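Local coordinates for protein bitiscetin (Bitis arietans, PDB 1JWI) that binds von Willebrand factor and induces its interaction, through the A1 domain, with platelet GPIbalpha, so that platelets aggregate, at residues A[64-68]-A[119-124]; A[75-79]-A[92-97]. One frame throughout, in Å; residues are numbered along the deposited sequence.

Contact 1: A[64-68]-A[119-124]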
# COMPACT_ATOMS: atom_id res chain seq x y z
N TYR A 64 1.83 -9.90 -17.37
CA TYR A 64 1.82 -8.52 -16.91
C TYR A 64 0.50 -8.15 -16.27
O TYR A 64 -0.53 -8.76 -16.56
CB TYR A 64 2.03 -7.55 -18.07
CG TYR A 64 3.34 -7.63 -18.80
CD1 TYR A 64 4.53 -7.25 -18.19
CD2 TYR A 64 3.39 -8.04 -20.14
CE1 TYR A 64 5.74 -7.27 -18.89
CE2 TYR A 64 4.59 -8.06 -20.84
CZ TYR A 64 5.76 -7.67 -20.21
OH TYR A 64 6.95 -7.68 -20.91
N ASP A 65 0.54 -7.17 -15.38
CA ASP A 65 -0.68 -6.66 -14.78
C ASP A 65 -1.10 -5.62 -15.82
O ASP A 65 -0.32 -5.30 -16.73
CB ASP A 65 -0.40 -5.96 -13.44
CG ASP A 65 0.16 -6.92 -12.38
OD1 ASP A 65 1.38 -6.91 -12.16
OD2 ASP A 65 -0.62 -7.68 -11.79
N ALA A 66 -2.31 -5.10 -15.72
CA ALA A 66 -2.77 -4.09 -16.67
C ALA A 66 -3.32 -2.87 -15.94
O ALA A 66 -4.20 -3.00 -15.09
CB ALA A 66 -3.82 -4.69 -17.60
N TRP A 67 -2.80 -1.69 -16.27
CA TRP A 67 -3.23 -0.44 -15.65
C TRP A 67 -4.70 -0.08 -15.88
O TRP A 67 -5.22 -0.23 -16.99
CB TRP A 67 -2.41 0.75 -16.19
CG TRP A 67 -0.97 0.79 -15.79
CD1 TRP A 67 0.10 0.99 -16.61
CD2 TRP A 67 -0.45 0.71 -14.46
NE1 TRP A 67 1.26 1.04 -15.88
CE2 TRP A 67 0.95 0.87 -14.55
CE3 TRP A 67 -1.02 0.51 -13.20
CZ2 TRP A 67 1.79 0.85 -13.43
CZ3 TRP A 67 -0.19 0.49 -12.08
CH2 TRP A 67 1.20 0.65 -12.21
N ILE A 68 -5.35 0.39 -14.82
CA ILE A 68 -6.71 0.90 -14.91
C ILE A 68 -6.61 2.31 -14.30
O ILE A 68 -5.58 2.65 -13.71
CB ILE A 68 -7.77 0.05 -14.14
CG1 ILE A 68 -7.35 -0.19 -12.70
CG2 ILE A 68 -8.01 -1.26 -14.90
CD1 ILE A 68 -8.45 -0.92 -11.90
N GLU A 119 6.10 1.48 -12.76
CA GLU A 119 6.25 0.18 -13.42
C GLU A 119 5.64 0.24 -14.82
O GLU A 119 4.62 0.89 -15.03
CB GLU A 119 5.53 -0.89 -12.59
CG GLU A 119 5.81 -2.33 -12.97
CD GLU A 119 5.02 -3.32 -12.13
OE1 GLU A 119 3.82 -3.53 -12.42
OE2 GLU A 119 5.60 -3.88 -11.18
N LYS A 120 6.26 -0.44 -15.78
CA LYS A 120 5.73 -0.43 -17.15
C LYS A 120 4.82 -1.64 -17.41
O LYS A 120 5.26 -2.79 -17.37
CB LYS A 120 6.88 -0.41 -18.16
CG LYS A 120 7.69 0.88 -18.13
CD LYS A 120 8.77 0.91 -19.19
CE LYS A 120 9.70 2.10 -18.99
NZ LYS A 120 8.96 3.40 -18.95
N ASN A 121 3.55 -1.36 -17.69
CA ASN A 121 2.57 -2.41 -17.94
C ASN A 121 1.65 -2.04 -19.08
O ASN A 121 1.55 -0.87 -19.46
CB ASN A 121 1.68 -2.63 -16.71
CG ASN A 121 2.43 -3.18 -15.53
OD1 ASN A 121 3.08 -4.21 -15.62
ND2 ASN A 121 2.32 -2.49 -14.39
N PRO A 122 0.97 -3.04 -19.66
CA PRO A 122 0.06 -2.70 -20.75
C PRO A 122 -1.09 -1.98 -20.03
O PRO A 122 -1.14 -1.95 -18.80
CB PRO A 122 -0.35 -4.06 -21.31
CG PRO A 122 -0.20 -4.98 -20.15
CD PRO A 122 1.08 -4.50 -19.51
N PHE A 123 -2.01 -1.39 -20.79
CA PHE A 123 -3.10 -0.67 -20.16
C PHE A 123 -4.39 -0.68 -20.97
O PHE A 123 -4.41 -1.12 -22.12
CB PHE A 123 -2.69 0.78 -19.88
CG PHE A 123 -2.18 1.50 -21.09
CD1 PHE A 123 -0.88 1.30 -21.55
CD2 PHE A 123 -3.00 2.39 -21.78
CE1 PHE A 123 -0.41 1.97 -22.68
CE2 PHE A 123 -2.54 3.07 -22.91
CZ PHE A 123 -1.24 2.86 -23.36
N ILE A 124 -5.45 -0.19 -20.35
CA ILE A 124 -6.75 -0.18 -20.98
C ILE A 124 -7.40 1.20 -20.96
O ILE A 124 -7.58 1.80 -19.90
CB ILE A 124 -7.69 -1.18 -20.29
CG1 ILE A 124 -9.10 -1.05 -20.86
CG2 ILE A 124 -7.70 -0.91 -18.79
CD1 ILE A 124 -10.13 -1.88 -20.13
O HOH W 1 3.39 -6.51 -14.72
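Trp67 and Phe123 bring two strands of the C-type lectin-like fold together. Trp67 opens the WIGL sequence characteristic of this family, and Phe123 belongs to strand 121-126 of the four-stranded antiparallel sheet that also holds strand 14-20. The strand directions diverge by 41° and a single bridge joins them. Trp67 N gives a hydrogen bond to Pro122 O at 3.0 Å, in the carbonyl plane, while the return bond from Ile124 N to Trp67 O is weak and long at 3.4 Å.

From CB outward, the tryptophan meets a succession of partners. Its CB abuts Phe123 CB at 3.7 Å. With chi1 at -69°, CG turns away from the carbonyl carbon and the indole reaches across to lie beside Asn121 and Glu119 of the facing segment. CD1 passes Asn121 O, and NE1 donates to Gly23 O in strand 22-23, just before helix 25-34. Asn121 CB sits over the five-membered ring in a CH-pi contact, 4.0 Å from its centroid. Farther out, Asn121 ND2 lies above the same indole, 3.5 Å from CZ2, the amide plane standing steeply against the ring. At the rim, Glu119 O approaches CZ2 in the plane of the indole.

The Asn121 amide is held by Glu119: ND2 donates in its own plane to the anti lone pair of OE1, 2.7 Å away. Asp65 OD1 and Glu119 OE1, of like charge, come within 4.2 Å; the N-H groups of Asn121 ND2 on Glu119 OE1 and of Val105 N on Asp65 OD2 probably offset some repulsion. Asp65 O is buried without a polar partner, 3.2 Å from Pro122 CD.

Contact 2: A[75-79]-A[92-97]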
# COMPACT_ATOMS: atom_id res chain seq x y z
N LYS A 75 -1.01 12.53 -0.32
CA LYS A 75 0.29 13.12 -0.60
C LYS A 75 1.44 12.38 0.07
O LYS A 75 2.60 12.55 -0.32
CB LYS A 75 0.31 14.60 -0.20
CG LYS A 75 0.11 14.85 1.28
CD LYS A 75 0.25 16.34 1.63
CE LYS A 75 1.71 16.82 1.57
NZ LYS A 75 2.34 16.68 0.22
N THR A 76 1.13 11.58 1.08
CA THR A 76 2.14 10.80 1.80
C THR A 76 2.56 9.58 0.98
O THR A 76 1.92 9.25 -0.02
CB THR A 76 1.60 10.35 3.18
OG1 THR A 76 0.23 9.96 3.07
CG2 THR A 76 1.71 11.47 4.20
N GLN A 77 3.65 8.92 1.39
CA GLN A 77 4.13 7.74 0.67
C GLN A 77 3.13 6.59 0.78
O GLN A 77 2.91 5.85 -0.18
CB GLN A 77 5.49 7.31 1.23
CG GLN A 77 6.63 8.24 0.81
CD GLN A 77 7.94 7.94 1.52
OE1 GLN A 77 8.23 6.80 1.87
NE2 GLN A 77 8.76 8.98 1.71
N GLN A 78 2.52 6.43 1.95
CA GLN A 78 1.51 5.41 2.15
C GLN A 78 0.25 6.15 2.60
O GLN A 78 0.28 7.37 2.82
CB GLN A 78 1.96 4.34 3.16
CG GLN A 78 2.56 4.84 4.46
CD GLN A 78 1.53 5.41 5.41
OE1 GLN A 78 1.63 6.56 5.84
NE2 GLN A 78 0.53 4.60 5.76
N CYS A 79 -0.85 5.43 2.74
CA CYS A 79 -2.12 6.06 3.07
C CYS A 79 -2.48 6.50 4.49
O CYS A 79 -3.30 7.41 4.67
CB CYS A 79 -3.22 5.18 2.50
SG CYS A 79 -4.87 5.43 3.19
N GLU A 92 8.61 9.66 6.53
CA GLU A 92 8.25 8.36 5.94
C GLU A 92 9.45 7.76 5.22
O GLU A 92 10.25 8.48 4.63
CB GLU A 92 7.11 8.51 4.92
CG GLU A 92 5.74 8.77 5.51
CD GLU A 92 4.66 8.77 4.45
OE1 GLU A 92 4.66 9.70 3.61
OE2 GLU A 92 3.82 7.84 4.46
N ASN A 93 9.56 6.43 5.26
CA ASN A 93 10.68 5.75 4.61
C ASN A 93 10.17 4.47 3.95
O ASN A 93 10.76 3.40 4.12
CB ASN A 93 11.76 5.42 5.65
CG ASN A 93 13.13 5.20 5.03
OD1 ASN A 93 14.04 4.70 5.70
ND2 ASN A 93 13.29 5.59 3.77
N VAL A 94 9.07 4.57 3.20
CA VAL A 94 8.51 3.41 2.52
C VAL A 94 9.47 2.97 1.40
O VAL A 94 9.90 3.79 0.59
CB VAL A 94 7.11 3.74 1.92
CG1 VAL A 94 6.62 2.57 1.07
CG2 VAL A 94 6.10 4.00 3.04
N ASP A 95 9.80 1.68 1.38
CA ASP A 95 10.73 1.12 0.40
C ASP A 95 10.29 1.43 -1.03
O ASP A 95 11.03 2.06 -1.79
CB ASP A 95 10.84 -0.40 0.58
CG ASP A 95 11.97 -1.00 -0.24
OD1 ASP A 95 11.88 -2.21 -0.55
OD2 ASP A 95 12.94 -0.28 -0.56
N GLU A 96 9.09 0.99 -1.40
CA GLU A 96 8.57 1.24 -2.74
C GLU A 96 7.07 1.52 -2.64
O GLU A 96 6.26 0.59 -2.52
CB GLU A 96 8.82 0.02 -3.63
CG GLU A 96 8.73 0.32 -5.13
CD GLU A 96 8.95 -0.92 -5.98
OE1 GLU A 96 9.18 -0.76 -7.20
OE2 GLU A 96 8.88 -2.05 -5.44
N PRO A 97 6.67 2.80 -2.66
CA PRO A 97 5.26 3.16 -2.58
C PRO A 97 4.47 2.56 -3.73
O PRO A 97 4.95 2.52 -4.87
CB PRO A 97 5.28 4.69 -2.64
CG PRO A 97 6.60 5.02 -1.98
CD PRO A 97 7.52 4.01 -2.62
O HOH W 2 7.06 11.49 2.33
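Gln77 and Glu92 choose nearly the same first torsion, chi1 -73° and -74°, each placing CG beside its own backbone N and opposite the carbonyl carbon. Both chains run on extended and, setting out from two arms of the same long loop, slide past each other head to tail, each carrying its polar end to backbone groups of the opposite segment. The amide and carboxylate planes stay within 29° of parallel and stack.

The carboxylate of Glu92 grips two successive backbone N-H groups. OE1 accepts from Gln77 N at 2.6 Å and OE2 from Gln78 N at 3.2 Å, both on the syn side, tilted well out of the carboxylate plane to the same side of it. Thr76 CB lies against OE1. On the same turn Thr76 OG1 donates to Gln78 O at 2.6 Å, pinning the backbone that presents the two N-H groups.

At the other end, Gln77 OE1 receives Val94 N at 2.7 Å, almost in line with its carbonyl bond. Gln77 NE2 bonds weakly to Glu92 O at 3.3 Å, and weakly to a water that donates to Glu92 OE1. Carbon contacts add to this: Val94 CG2 packs on Gln77 CB at 3.8 Å and on Gln78 CG, and farther along the same segment Pro97 CB lies 3.6 Å from Gln77 O.

Cys79, ending this turn, forms the disulfide to the beta chain, and Asn93 and Asp95 make backbone hydrogen bonds to that subunit. The arrangement is consistent with the extended long loop that snaclec heterodimers typically swap between their two lectin-like domains.

Along the chain the order is 64-68, 75-79, 92-97, 119-124, so contact 2 falls wholly between the two halves of contact 1. The centres lie about 21 Å apart and the nearest atoms about 6 Å, without touching. Contact 1 sits in the buried body of the domain, its centre about 7 Å from that of the chain, where strand 66-72 of the three-stranded sheet meets strand 121-126 of the four-stranded one. The centre of contact 2 is about 19 Å from that of the chain, in the irregular stretch connecting strands 66-72 and 100-103. One ties the two sheets together; the other shapes the outlying loop through which the alpha chain is bonded to the beta chain.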